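Local coordinates for tryparedoxin (Crithidia fasciculata, PDB 1O8X), which is a thioredoxin-fold oxidoreductase of trypanosomatids that probably passes reducing equivalents to partner proteins by dithiol-disulfide exchange, at residues P9-L14 against F91-A96; V31-S36 against K102-E107; V65-W70 against G79-M84; D75-Y80 against W86-F91. The protein carries 1 engineered substitution. All coordinates share one frame; numbering follows the deposited sequence.

Contact 1: P9-L14 against F91-A96; sequences PGIEKL and FAQSEA
I11 reaches out of the loop before strand 13-16 and lays its longer branch against the start of helix 94-103. With CG1 anti to the carbonyl carbon (chi1 -65°) and the chain extended through chi2, CD1 is carried forward to the helix, where it meets the methyl CB of A96 at 3.7 Å. Q93, at the N-cap position, flanks the same branch: its chain bends at chi2 and runs past I11 in the opposite direction, leaving Q93 CG 3.7 Å from I11 CG1. The polar glutamine thus contributes only methylene carbon here, while the small alanine lets the isoleucine tip come close to the helix. Within the turn, S94 OG donates a 2.7 Å hydrogen bond to F91 O, tilted 17° from the carbonyl plane, which ties the first helical turn to the short 3-10 segment 91-92. This is surface packing in a thioredoxin fold, joining the N-terminal segment that leads into strand 13-16 to the beginning of a helix flanking the central sheet.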
loop_
_atom_site.group_PDB
_atom_site.type_symbol
_atom_site.label_atom_id
_atom_site.label_comp_id
_atom_site.label_asym_id
_atom_site.label_seq_id
_atom_site.Cartn_x
_atom_site.Cartn_y
_atom_site.Cartn_z
ATOM N N PRO A 9 -7.617 11.380 -5.088
ATOM C CA PRO A 9 -8.640 12.416 -5.263
ATOM C C PRO A 9 -9.943 11.824 -5.782
ATOM O O PRO A 9 -9.974 11.205 -6.848
ATOM C CB PRO A 9 -8.013 13.378 -6.284
ATOM C CG PRO A 9 -6.998 12.581 -7.013
ATOM C CD PRO A 9 -6.514 11.533 -6.057
ATOM N N GLY A 10 -10.995 11.990 -4.990
ATOM C CA GLY A 10 -12.328 11.574 -5.379
ATOM C C GLY A 10 -12.552 10.076 -5.406
ATOM O O GLY A 10 -13.486 9.603 -6.048
ATOM N N ILE A 11 -11.693 9.325 -4.721
ATOM C CA ILE A 11 -11.918 7.896 -4.559
ATOM C C ILE A 11 -12.516 7.661 -3.176
ATOM O O ILE A 11 -11.855 7.873 -2.159
ATOM C CB ILE A 11 -10.615 7.083 -4.778
ATOM C CG1 ILE A 11 -10.137 7.210 -6.232
ATOM C CG2 ILE A 11 -10.829 5.616 -4.410
ATOM C CD1 ILE A 11 -8.703 6.740 -6.467
ATOM N N GLU A 12 -13.772 7.235 -3.147
ATOM C CA GLU A 12 -14.502 7.074 -1.895
ATOM C C GLU A 12 -14.427 5.658 -1.342
ATOM O O GLU A 12 -14.655 5.441 -0.157
ATOM C CB GLU A 12 -15.967 7.460 -2.095
ATOM C CG GLU A 12 -16.233 8.957 -2.091
ATOM C CD GLU A 12 -17.664 9.285 -1.702
ATOM O OE1 GLU A 12 -18.590 8.614 -2.209
ATOM O OE2 GLU A 12 -17.870 10.213 -0.886
ATOM N N LYS A 13 -14.125 4.697 -2.210
ATOM C CA LYS A 13 -14.116 3.289 -1.823
ATOM C C LYS A 13 -12.866 2.583 -2.308
ATOM O O LYS A 13 -12.352 2.885 -3.382
ATOM C CB LYS A 13 -15.348 2.562 -2.364
ATOM C CG LYS A 13 -16.673 3.078 -1.820
ATOM C CD LYS A 13 -17.687 1.960 -1.674
ATOM C CE LYS A 13 -18.982 2.482 -1.081
ATOM N NZ LYS A 13 -19.665 3.470 -1.979
ATOM N N LEU A 14 -12.400 1.635 -1.506
ATOM C CA LEU A 14 -11.269 0.787 -1.872
ATOM C C LEU A 14 -11.711 -0.657 -1.814
ATOM O O LEU A 14 -12.633 -0.998 -1.064
ATOM C CB LEU A 14 -10.094 0.992 -0.911
ATOM C CG LEU A 14 -9.494 2.392 -0.832
ATOM C CD1 LEU A 14 -8.524 2.435 0.345
ATOM C CD2 LEU A 14 -8.789 2.731 -2.135
ATOM N N PHE A 91 -9.024 -1.330 -9.895
ATOM C CA PHE A 91 -8.366 -1.345 -11.196
ATOM C C PHE A 91 -8.849 -0.219 -12.128
ATOM O O PHE A 91 -8.059 0.323 -12.903
ATOM C CB PHE A 91 -8.542 -2.714 -11.873
ATOM C CG PHE A 91 -7.783 -2.848 -13.163
ATOM C CD1 PHE A 91 -6.417 -3.114 -13.154
ATOM C CD2 PHE A 91 -8.427 -2.681 -14.391
ATOM C CE1 PHE A 91 -5.700 -3.227 -14.347
ATOM C CE2 PHE A 91 -7.718 -2.789 -15.589
ATOM C CZ PHE A 91 -6.360 -3.066 -15.571
ATOM N N ALA A 92 -10.133 0.129 -12.034
ATOM C CA ALA A 92 -10.723 1.223 -12.814
ATOM C C ALA A 92 -10.114 2.591 -12.504
ATOM O O ALA A 92 -10.180 3.503 -13.333
ATOM C CB ALA A 92 -12.237 1.260 -12.614
ATOM N N GLN A 93 -9.513 2.723 -11.318
ATOM C CA GLN A 93 -8.892 3.974 -10.883
ATOM C C GLN A 93 -7.368 3.920 -11.031
ATOM O O GLN A 93 -6.641 4.561 -10.269
ATOM C CB GLN A 93 -9.304 4.306 -9.443
ATOM C CG GLN A 93 -10.551 5.193 -9.318
ATOM C CD GLN A 93 -11.850 4.472 -9.648
ATOM O OE1 GLN A 93 -12.700 5.014 -10.360
ATOM N NE2 GLN A 93 -12.013 3.261 -9.127
ATOM N N SER A 94 -6.894 3.168 -12.024
ATOM C CA SER A 94 -5.463 3.033 -12.305
ATOM C C SER A 94 -4.777 4.347 -12.636
ATOM O O SER A 94 -3.598 4.522 -12.312
ATOM C CB SER A 94 -5.212 2.038 -13.436
ATOM O OG SER A 94 -5.389 0.703 -12.988
ATOM N N GLU A 95 -5.498 5.264 -13.283
ATOM C CA GLU A 95 -4.951 6.585 -13.587
ATOM C C GLU A 95 -4.504 7.285 -12.303
ATOM O O GLU A 95 -3.446 7.927 -12.280
ATOM C CB GLU A 95 -5.969 7.430 -14.354
ATOM C CG GLU A 95 -6.002 7.135 -15.849
ATOM C CD GLU A 95 -7.410 6.968 -16.410
ATOM O OE1 GLU A 95 -8.398 7.254 -15.693
ATOM O OE2 GLU A 95 -7.536 6.533 -17.580
ATOM N N ALA A 96 -5.283 7.129 -11.234
ATOM C CA ALA A 96 -4.926 7.692 -9.934
ATOM C C ALA A 96 -3.636 7.054 -9.432
ATOM O O ALA A 96 -2.812 7.732 -8.841
ATOM C CB ALA A 96 -6.037 7.507 -8.921
#

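Contact 2: V31-S36 against K102-E107; sequences VFFYFS and KHFNVE
F35 and V106 bury the most surface here, and they meet as ring and methyl. V106 CG2 stands almost exactly above the centre of the F35 ring, 4.0 Å from the centroid and 8° off the normal, a CH-pi contact. V106 owes this placement to a first torsion that sets CG1 anti to the backbone N (chi1 -177°) and leaves CG2 to face the ring. A branched valine suits the site, since one methyl can sit on the ring while the short side chain keeps the loop close. F104, third in buried surface, makes a looser pair with F33: its CE1 lies 4.3 Å from F33 CD1, the two rings meeting obliquely. F33 and F35, two residues apart on strand 30-36, emerge on the same side of the sheet, where C68 of the neighbouring strand also touches them. F104 is further packed against Y7 and I113. N105, with positive phi, is the C-prime residue of a Schellman motif, in which V106 N bonds to S101 O and N105 N to K102 O. F33 and F35 thus receive the residues just beyond the C-terminal end of helix 94-103, where the chain leaves it on one side of the thioredoxin-fold sheet.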
loop_
_atom_site.group_PDB
_atom_site.type_symbol
_atom_site.label_atom_id
_atom_site.label_comp_id
_atom_site.label_asym_id
_atom_site.label_seq_id
_atom_site.Cartn_x
_atom_site.Cartn_y
_atom_site.Cartn_z
ATOM N N VAL A 31 -1.167 4.822 6.607
ATOM C CA VAL A 31 -1.565 4.122 5.396
ATOM C C VAL A 31 -0.341 3.888 4.543
ATOM O O VAL A 31 0.338 4.841 4.166
ATOM C CB VAL A 31 -2.620 4.928 4.603
ATOM C CG1 VAL A 31 -2.944 4.235 3.292
ATOM C CG2 VAL A 31 -3.886 5.077 5.447
ATOM N N PHE A 32 -0.063 2.626 4.239
ATOM C CA PHE A 32 1.035 2.302 3.343
ATOM C C PHE A 32 0.498 2.033 1.951
ATOM O O PHE A 32 -0.299 1.101 1.753
ATOM C CB PHE A 32 1.744 1.031 3.801
ATOM C CG PHE A 32 2.594 1.190 5.015
ATOM C CD1 PHE A 32 2.144 0.673 6.223
ATOM C CD2 PHE A 32 3.864 1.780 4.953
ATOM C CE1 PHE A 32 2.906 0.768 7.370
ATOM C CE2 PHE A 32 4.646 1.896 6.099
ATOM C CZ PHE A 32 4.175 1.376 7.312
ATOM N N PHE A 33 0.960 2.798 0.975
ATOM C CA PHE A 33 0.725 2.500 -0.436
ATOM C C PHE A 33 1.758 1.488 -0.890
ATOM O O PHE A 33 2.968 1.737 -0.788
ATOM C CB PHE A 33 0.842 3.778 -1.262
ATOM C CG PHE A 33 -0.164 4.819 -0.893
ATOM C CD1 PHE A 33 0.248 6.056 -0.417
ATOM C CD2 PHE A 33 -1.528 4.564 -1.037
ATOM C CE1 PHE A 33 -0.690 7.045 -0.086
ATOM C CE2 PHE A 33 -2.472 5.531 -0.701
ATOM C CZ PHE A 33 -2.044 6.781 -0.231
ATOM N N TYR A 34 1.280 0.333 -1.345
ATOM C CA TYR A 34 2.149 -0.756 -1.793
ATOM C C TYR A 34 2.099 -0.832 -3.301
ATOM O O TYR A 34 1.098 -1.243 -3.877
ATOM C CB TYR A 34 1.707 -2.086 -1.171
ATOM C CG TYR A 34 2.582 -3.257 -1.586
ATOM C CD1 TYR A 34 3.972 -3.122 -1.666
ATOM C CD2 TYR A 34 2.023 -4.503 -1.892
ATOM C CE1 TYR A 34 4.781 -4.195 -2.036
ATOM C CE2 TYR A 34 2.839 -5.590 -2.264
ATOM C CZ TYR A 34 4.215 -5.420 -2.314
ATOM O OH TYR A 34 5.068 -6.451 -2.668
ATOM N N PHE A 35 3.175 -0.380 -3.931
ATOM C CA PHE A 35 3.290 -0.399 -5.393
ATOM C C PHE A 35 3.939 -1.712 -5.805
ATOM O O PHE A 35 5.073 -2.015 -5.405
ATOM C CB PHE A 35 4.141 0.780 -5.879
ATOM C CG PHE A 35 3.578 2.116 -5.482
ATOM C CD1 PHE A 35 3.861 2.667 -4.233
ATOM C CD2 PHE A 35 2.729 2.812 -6.340
ATOM C CE1 PHE A 35 3.309 3.891 -3.853
ATOM C CE2 PHE A 35 2.198 4.049 -5.958
ATOM C CZ PHE A 35 2.486 4.572 -4.720
ATOM N N SER A 36 3.202 -2.507 -6.573
ATOM C CA SER A 36 3.683 -3.818 -6.993
ATOM C C SER A 36 2.913 -4.262 -8.226
ATOM O O SER A 36 2.037 -3.551 -8.691
ATOM C CB SER A 36 3.572 -4.842 -5.856
ATOM O OG SER A 36 4.299 -5.998 -6.228
ATOM N N LYS A 102 3.946 8.810 -9.878
ATOM C CA LYS A 102 4.729 9.971 -10.262
ATOM C C LYS A 102 4.959 10.903 -9.070
ATOM O O LYS A 102 6.078 11.346 -8.839
ATOM C CB LYS A 102 4.064 10.719 -11.433
ATOM C CG LYS A 102 4.749 12.026 -11.760
ATOM C CD LYS A 102 4.199 12.702 -13.002
ATOM C CE LYS A 102 4.984 13.968 -13.260
ATOM N NZ LYS A 102 4.559 14.680 -14.502
ATOM N N HIS A 103 3.907 11.166 -8.300
ATOM C CA HIS A 103 4.016 12.069 -7.154
ATOM C C HIS A 103 5.115 11.634 -6.183
ATOM O O HIS A 103 5.884 12.476 -5.688
ATOM C CB HIS A 103 2.685 12.157 -6.417
ATOM C CG HIS A 103 2.745 13.004 -5.183
ATOM N ND1 HIS A 103 2.810 14.382 -5.218
ATOM C CD2 HIS A 103 2.804 12.659 -3.876
ATOM C CE1 HIS A 103 2.872 14.847 -3.983
ATOM N NE2 HIS A 103 2.875 13.822 -3.150
ATOM N N PHE A 104 5.202 10.327 -5.920
ATOM C CA PHE A 104 6.227 9.786 -5.027
ATOM C C PHE A 104 7.504 9.350 -5.703
ATOM O O PHE A 104 8.355 8.732 -5.073
ATOM C CB PHE A 104 5.629 8.629 -4.231
ATOM C CG PHE A 104 4.851 9.095 -3.059
ATOM C CD1 PHE A 104 3.503 8.800 -2.928
ATOM C CD2 PHE A 104 5.485 9.880 -2.083
ATOM C CE1 PHE A 104 2.782 9.293 -1.790
ATOM C CE2 PHE A 104 4.807 10.343 -0.987
ATOM C CZ PHE A 104 3.454 10.061 -0.848
ATOM N N ASN A 105 7.631 9.653 -6.992
ATOM C CA ASN A 105 8.796 9.248 -7.766
ATOM C C ASN A 105 9.116 7.762 -7.611
ATOM O O ASN A 105 10.262 7.362 -7.407
ATOM C CB ASN A 105 10.027 10.112 -7.477
ATOM C CG ASN A 105 11.099 9.934 -8.532
ATOM O OD1 ASN A 105 10.815 9.528 -9.670
ATOM N ND2 ASN A 105 12.337 10.201 -8.160
ATOM N N VAL A 106 8.083 6.942 -7.753
ATOM C CA VAL A 106 8.266 5.501 -7.709
ATOM C C VAL A 106 8.780 5.062 -9.078
ATOM O O VAL A 106 8.075 5.162 -10.083
ATOM C CB VAL A 106 6.952 4.771 -7.394
ATOM C CG1 VAL A 106 7.208 3.283 -7.296
ATOM C CG2 VAL A 106 6.337 5.277 -6.100
ATOM N N GLU A 107 9.999 4.551 -9.103
ATOM C CA GLU A 107 10.642 4.213 -10.372
ATOM C C GLU A 107 10.781 2.712 -10.545
ATOM O O GLU A 107 10.897 2.203 -11.665
ATOM C CB GLU A 107 12.014 4.854 -10.441
ATOM C CG GLU A 107 11.977 6.351 -10.631
ATOM C CD GLU A 107 13.352 6.875 -10.947
ATOM O OE1 GLU A 107 14.245 6.760 -10.076
ATOM O OE2 GLU A 107 13.532 7.379 -12.071
#

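Contact 3: V65-W70 against G79-M84; sequences VVFCTW and GYFAKM
The ring of F67 is wedged among three side chains of segment 79-84, each turned differently against it. M84 crosses it at about a right angle and lies over one face: CE sits 3.7 Å from the ring centroid, only 2° off the normal, and SD is 4.0 Å from that centroid, a Met-aromatic contact. Methionine suits this place because its unbranched chain, extended beyond CG, can lay both sulfur and methyl on a flat surface. The CZ end of F67 comes to Y80 obliquely, the planes at 90°, with F67 CZ 3.4 Å from Y80 CD2. F81 CD1 adds a lighter touch on F67 CD2, at 4.1 Å. Across the two segments the contact is wholly apolar, held by dispersion and by sulfur and CH groups on the pi face, while the Y80 hydroxyl turns to S36 OG for its hydrogen bond. This chemistry is consistent with close packing that leaves little place for water between strand 63-69 and the end of helix 74-81 with the turn that follows it.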
loop_
_atom_site.group_PDB
_atom_site.type_symbol
_atom_site.label_atom_id
_atom_site.label_comp_id
_atom_site.label_asym_id
_atom_site.label_seq_id
_atom_site.Cartn_x
_atom_site.Cartn_y
_atom_site.Cartn_z
ATOM N N VAL A 65 -2.660 -1.285 4.600
ATOM C CA VAL A 65 -1.915 -1.365 3.342
ATOM C C VAL A 65 -2.913 -1.223 2.193
ATOM O O VAL A 65 -3.958 -1.884 2.183
ATOM C CB VAL A 65 -1.094 -2.680 3.227
ATOM C CG1 VAL A 65 -0.424 -2.768 1.861
ATOM C CG2 VAL A 65 -0.051 -2.751 4.314
ATOM N N VAL A 66 -2.595 -0.357 1.233
ATOM C CA VAL A 66 -3.406 -0.147 0.048
ATOM C C VAL A 66 -2.562 -0.500 -1.172
ATOM O O VAL A 66 -1.596 0.192 -1.496
ATOM C CB VAL A 66 -3.904 1.304 -0.042
ATOM C CG1 VAL A 66 -4.715 1.523 -1.310
ATOM C CG2 VAL A 66 -4.735 1.656 1.193
ATOM N N PHE A 67 -2.908 -1.599 -1.833
ATOM C CA PHE A 67 -2.226 -2.019 -3.050
ATOM C C PHE A 67 -2.519 -1.061 -4.204
ATOM O O PHE A 67 -3.691 -0.802 -4.527
ATOM C CB PHE A 67 -2.662 -3.451 -3.388
ATOM C CG PHE A 67 -2.118 -3.987 -4.698
ATOM C CD1 PHE A 67 -0.790 -3.796 -5.072
ATOM C CD2 PHE A 67 -2.947 -4.730 -5.536
ATOM C CE1 PHE A 67 -0.318 -4.319 -6.276
ATOM C CE2 PHE A 67 -2.475 -5.237 -6.733
ATOM C CZ PHE A 67 -1.156 -5.031 -7.099
ATOM N N CYS A 68 -1.437 -0.542 -4.787
ATOM C CA CYS A 68 -1.458 0.371 -5.922
ATOM C C CYS A 68 -0.797 -0.347 -7.090
ATOM O O CYS A 68 0.424 -0.444 -7.162
ATOM C CB CYS A 68 -0.690 1.639 -5.566
ATOM S SG CYS A 68 -1.441 2.582 -4.233
ATOM N N THR A 69 -1.611 -0.869 -7.994
ATOM C CA THR A 69 -1.121 -1.787 -8.993
ATOM C C THR A 69 -0.343 -1.170 -10.173
ATOM O O THR A 69 -0.685 -0.097 -10.649
ATOM C CB THR A 69 -2.313 -2.627 -9.486
ATOM O OG1 THR A 69 -1.824 -3.693 -10.296
ATOM C CG2 THR A 69 -3.243 -1.822 -10.405
ATOM N N TRP A 70 0.704 -1.863 -10.613
ATOM C CA TRP A 70 1.333 -1.586 -11.906
ATOM C C TRP A 70 0.980 -2.670 -12.953
ATOM O O TRP A 70 1.541 -2.685 -14.052
ATOM C CB TRP A 70 2.851 -1.461 -11.754
ATOM C CG TRP A 70 3.319 -0.124 -11.213
ATOM C CD1 TRP A 70 2.573 0.836 -10.562
ATOM C CD2 TRP A 70 4.651 0.373 -11.258
ATOM N NE1 TRP A 70 3.373 1.907 -10.231
ATOM C CE2 TRP A 70 4.655 1.646 -10.644
ATOM C CE3 TRP A 70 5.854 -0.123 -11.772
ATOM C CZ2 TRP A 70 5.815 2.420 -10.535
ATOM C CZ3 TRP A 70 6.998 0.632 -11.654
ATOM C CH2 TRP A 70 6.976 1.893 -11.037
ATOM N N GLY A 79 -6.158 -11.406 -9.822
ATOM C CA GLY A 79 -5.555 -12.636 -9.339
ATOM C C GLY A 79 -4.494 -12.388 -8.274
ATOM O O GLY A 79 -4.360 -13.129 -7.301
ATOM N N TYR A 80 -3.722 -11.332 -8.477
ATOM C CA TYR A 80 -2.653 -10.955 -7.570
ATOM C C TYR A 80 -3.228 -10.370 -6.284
ATOM O O TYR A 80 -2.843 -10.783 -5.188
ATOM C CB TYR A 80 -1.734 -9.964 -8.296
ATOM C CG TYR A 80 -0.487 -9.539 -7.558
ATOM C CD1 TYR A 80 0.227 -10.435 -6.765
ATOM C CD2 TYR A 80 -0.019 -8.232 -7.656
ATOM C CE1 TYR A 80 1.362 -10.041 -6.083
ATOM C CE2 TYR A 80 1.117 -7.826 -6.993
ATOM C CZ TYR A 80 1.823 -8.724 -6.216
ATOM O OH TYR A 80 2.959 -8.336 -5.537
ATOM N N PHE A 81 -4.191 -9.463 -6.413
ATOM C CA PHE A 81 -4.830 -8.887 -5.230
ATOM C C PHE A 81 -5.541 -9.952 -4.379
ATOM O O PHE A 81 -5.562 -9.864 -3.152
ATOM C CB PHE A 81 -5.776 -7.734 -5.598
ATOM C CG PHE A 81 -6.498 -7.151 -4.408
ATOM C CD1 PHE A 81 -5.788 -6.692 -3.306
ATOM C CD2 PHE A 81 -7.892 -7.098 -4.364
ATOM C CE1 PHE A 81 -6.462 -6.187 -2.185
ATOM C CE2 PHE A 81 -8.565 -6.587 -3.254
ATOM C CZ PHE A 81 -7.855 -6.139 -2.168
ATOM N N ALA A 82 -6.095 -10.977 -5.023
ATOM C CA ALA A 82 -6.815 -12.033 -4.299
ATOM C C ALA A 82 -5.918 -12.760 -3.301
ATOM O O ALA A 82 -6.401 -13.386 -2.351
ATOM C CB ALA A 82 -7.439 -13.028 -5.283
ATOM N N LYS A 83 -4.616 -12.683 -3.532
ATOM C CA LYS A 83 -3.629 -13.307 -2.671
ATOM C C LYS A 83 -3.095 -12.353 -1.575
ATOM O O LYS A 83 -2.172 -12.702 -0.840
ATOM C CB LYS A 83 -2.490 -13.876 -3.533
ATOM C CG LYS A 83 -2.950 -14.931 -4.552
ATOM C CD LYS A 83 -1.977 -15.006 -5.714
ATOM C CE LYS A 83 -2.519 -15.842 -6.860
ATOM N NZ LYS A 83 -1.633 -15.712 -8.050
ATOM N N MET A 84 -3.716 -11.176 -1.446
ATOM C CA MET A 84 -3.354 -10.180 -0.435
ATOM C C MET A 84 -4.476 -9.995 0.587
ATOM O O MET A 84 -5.655 -10.089 0.218
ATOM C CB MET A 84 -3.099 -8.832 -1.104
ATOM C CG MET A 84 -1.916 -8.815 -2.049
ATOM S SD MET A 84 -1.910 -7.272 -2.994
ATOM C CE MET A 84 -0.571 -7.580 -4.115
#

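Contact 4: D75-Y80 against W86-F91; sequences DGFAGY and WLAVPF
One face of the F77 ring is taken by the CB of F91, which stands 4.1 Å from its centroid and 24° off the normal, a CH-pi contact displaced toward the rim. At the edge of the same ring, near its plane, lies the methyl of A88, with A88 CB 4.0 Å from F77 CZ. The carbonyl oxygen of V89 comes to that end as well, obliquely, at 3.8 Å from F77 CZ. The second ring, that of F91, is inclined at 42° to F77, with the centroids 5.7 Å apart, so the two neither stack nor meet edge-to-face. They slide past each other in opposite directions instead, and F91 CD1 reaches back to the F77 CB methylene at 3.7 Å. F77 turns its ring away from its own backbone N (chi1 161°), out from the helix and into the angle between A88 and F91. Phenylalanine fits there because it is long enough to span from helix to strand; A88 is small enough to let the ring tip approach the short strand. T69 of strand 63-69 also touches F77, so the ring lies against both strands that the helix connects. Helix 74-81 is the crossover of the beta-alpha-beta unit 63-69, 74-81, 87-88, packed through F77 onto A88 of the second strand and onto F91 just beyond it, as expected in the thioredoxin fold.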
loop_
_atom_site.group_PDB
_atom_site.type_symbol
_atom_site.label_atom_id
_atom_site.label_comp_id
_atom_site.label_asym_id
_atom_site.label_seq_id
_atom_site.Cartn_x
_atom_site.Cartn_y
_atom_site.Cartn_z
ATOM N N ASP A 75 -7.261 -8.996 -15.213
ATOM C CA ASP A 75 -7.137 -10.374 -14.725
ATOM C C ASP A 75 -5.877 -10.580 -13.884
ATOM O O ASP A 75 -5.912 -11.279 -12.863
ATOM C CB ASP A 75 -7.173 -11.383 -15.881
ATOM C CG ASP A 75 -8.574 -11.604 -16.442
ATOM O OD1 ASP A 75 -9.562 -11.079 -15.883
ATOM O OD2 ASP A 75 -8.789 -12.303 -17.452
ATOM N N GLY A 76 -4.772 -9.965 -14.306
ATOM C CA GLY A 76 -3.524 -10.043 -13.576
ATOM C C GLY A 76 -3.645 -9.343 -12.236
ATOM O O GLY A 76 -3.229 -9.887 -11.201
ATOM N N PHE A 77 -4.227 -8.146 -12.259
ATOM C CA PHE A 77 -4.488 -7.380 -11.045
ATOM C C PHE A 77 -5.354 -8.185 -10.076
ATOM O O PHE A 77 -5.024 -8.322 -8.898
ATOM C CB PHE A 77 -5.196 -6.053 -11.353
ATOM C CG PHE A 77 -5.884 -5.450 -10.151
ATOM C CD1 PHE A 77 -5.165 -4.665 -9.248
ATOM C CD2 PHE A 77 -7.234 -5.690 -9.897
ATOM C CE1 PHE A 77 -5.772 -4.125 -8.141
ATOM C CE2 PHE A 77 -7.857 -5.164 -8.772
ATOM C CZ PHE A 77 -7.121 -4.368 -7.893
ATOM N N ALA A 78 -6.476 -8.702 -10.567
ATOM C CA ALA A 78 -7.453 -9.351 -9.700
ATOM C C ALA A 78 -6.882 -10.606 -9.044
ATOM O O ALA A 78 -7.091 -10.833 -7.844
ATOM C CB ALA A 78 -8.722 -9.654 -10.462
ATOM N N GLY A 79 -6.158 -11.406 -9.822
ATOM C CA GLY A 79 -5.555 -12.636 -9.339
ATOM C C GLY A 79 -4.494 -12.388 -8.274
ATOM O O GLY A 79 -4.360 -13.129 -7.301
ATOM N N TYR A 80 -3.722 -11.332 -8.477
ATOM C CA TYR A 80 -2.653 -10.955 -7.570
ATOM C C TYR A 80 -3.228 -10.370 -6.284
ATOM O O TYR A 80 -2.843 -10.783 -5.188
ATOM C CB TYR A 80 -1.734 -9.964 -8.296
ATOM C CG TYR A 80 -0.487 -9.539 -7.558
ATOM C CD1 TYR A 80 0.227 -10.435 -6.765
ATOM C CD2 TYR A 80 -0.019 -8.232 -7.656
ATOM C CE1 TYR A 80 1.362 -10.041 -6.083
ATOM C CE2 TYR A 80 1.117 -7.826 -6.993
ATOM C CZ TYR A 80 1.823 -8.724 -6.216
ATOM O OH TYR A 80 2.959 -8.336 -5.537
ATOM N N TRP A 86 -5.110 -7.171 2.456
ATOM C CA TRP A 86 -5.354 -5.751 2.736
ATOM C C TRP A 86 -6.253 -5.118 1.664
ATOM O O TRP A 86 -7.130 -5.796 1.105
ATOM C CB TRP A 86 -4.007 -5.019 2.905
ATOM C CG TRP A 86 -2.985 -5.375 1.844
ATOM C CD1 TRP A 86 -3.084 -5.133 0.494
ATOM C CD2 TRP A 86 -1.758 -6.071 2.035
ATOM N NE1 TRP A 86 -1.975 -5.620 -0.151
ATOM C CE2 TRP A 86 -1.145 -6.209 0.769
ATOM C CE3 TRP A 86 -1.087 -6.573 3.158
ATOM C CZ2 TRP A 86 0.082 -6.857 0.602
ATOM C CZ3 TRP A 86 0.118 -7.205 2.992
ATOM C CH2 TRP A 86 0.696 -7.351 1.724
ATOM N N LEU A 87 -6.075 -3.820 1.406
ATOM C CA LEU A 87 -6.969 -3.097 0.495
ATOM C C LEU A 87 -6.312 -2.847 -0.850
ATOM O O LEU A 87 -5.105 -3.032 -0.989
ATOM C CB LEU A 87 -7.391 -1.762 1.111
ATOM C CG LEU A 87 -7.856 -1.780 2.560
ATOM C CD1 LEU A 87 -8.271 -0.382 3.003
ATOM C CD2 LEU A 87 -8.990 -2.756 2.740
ATOM N N ALA A 88 -7.099 -2.395 -1.825
ATOM C CA ALA A 88 -6.563 -2.018 -3.127
ATOM C C ALA A 88 -7.309 -0.857 -3.736
ATOM O O ALA A 88 -8.529 -0.741 -3.585
ATOM C CB ALA A 88 -6.606 -3.201 -4.093
ATOM N N VAL A 89 -6.575 -0.003 -4.440
ATOM C CA VAL A 89 -7.219 0.971 -5.330
ATOM C C VAL A 89 -7.864 0.155 -6.443
ATOM O O VAL A 89 -7.221 -0.722 -7.014
ATOM C CB VAL A 89 -6.204 1.977 -5.932
ATOM C CG1 VAL A 89 -6.903 2.927 -6.911
ATOM C CG2 VAL A 89 -5.502 2.764 -4.826
ATOM N N PRO A 90 -9.140 0.405 -6.747
ATOM C CA PRO A 90 -9.796 -0.380 -7.790
ATOM C C PRO A 90 -9.072 -0.246 -9.127
ATOM O O PRO A 90 -8.537 0.824 -9.422
ATOM C CB PRO A 90 -11.205 0.226 -7.860
ATOM C CG PRO A 90 -11.422 0.846 -6.513
ATOM C CD PRO A 90 -10.060 1.382 -6.135
ATOM N N PHE A 91 -9.024 -1.330 -9.895
ATOM C CA PHE A 91 -8.366 -1.345 -11.196
ATOM C C PHE A 91 -8.849 -0.219 -12.128
ATOM O O PHE A 91 -8.059 0.323 -12.903
ATOM C CB PHE A 91 -8.542 -2.714 -11.873
ATOM C CG PHE A 91 -7.783 -2.848 -13.163
ATOM C CD1 PHE A 91 -6.417 -3.114 -13.154
ATOM C CD2 PHE A 91 -8.427 -2.681 -14.391
ATOM C CE1 PHE A 91 -5.700 -3.227 -14.347
ATOM C CE2 PHE A 91 -7.718 -2.789 -15.589
ATOM C CZ PHE A 91 -6.360 -3.066 -15.571
#

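Contacts 3 and 4 are the buried pair: their centres lie about 4 Å apart, and both press helix 74-81 onto its beta-alpha-beta unit, contact 3 on strand 63-69 and contact 4 on strand 87-88. Contact 2 is partly buried and contact 1 lies at the surface; these two share helix 94-103, one near its start and the other just past its end. None of the four has a hydrogen bond across its segments. Contact 1 joins aliphatic carbon to a glutamine stem, contact 2 pairs rings with a valine methyl, contact 3 adds a methionine sulfur over a ring, and contact 4 sets a ring against CB and a methyl. S36 and Y80 hydroxyls link contact 2 to contacts 3 and 4.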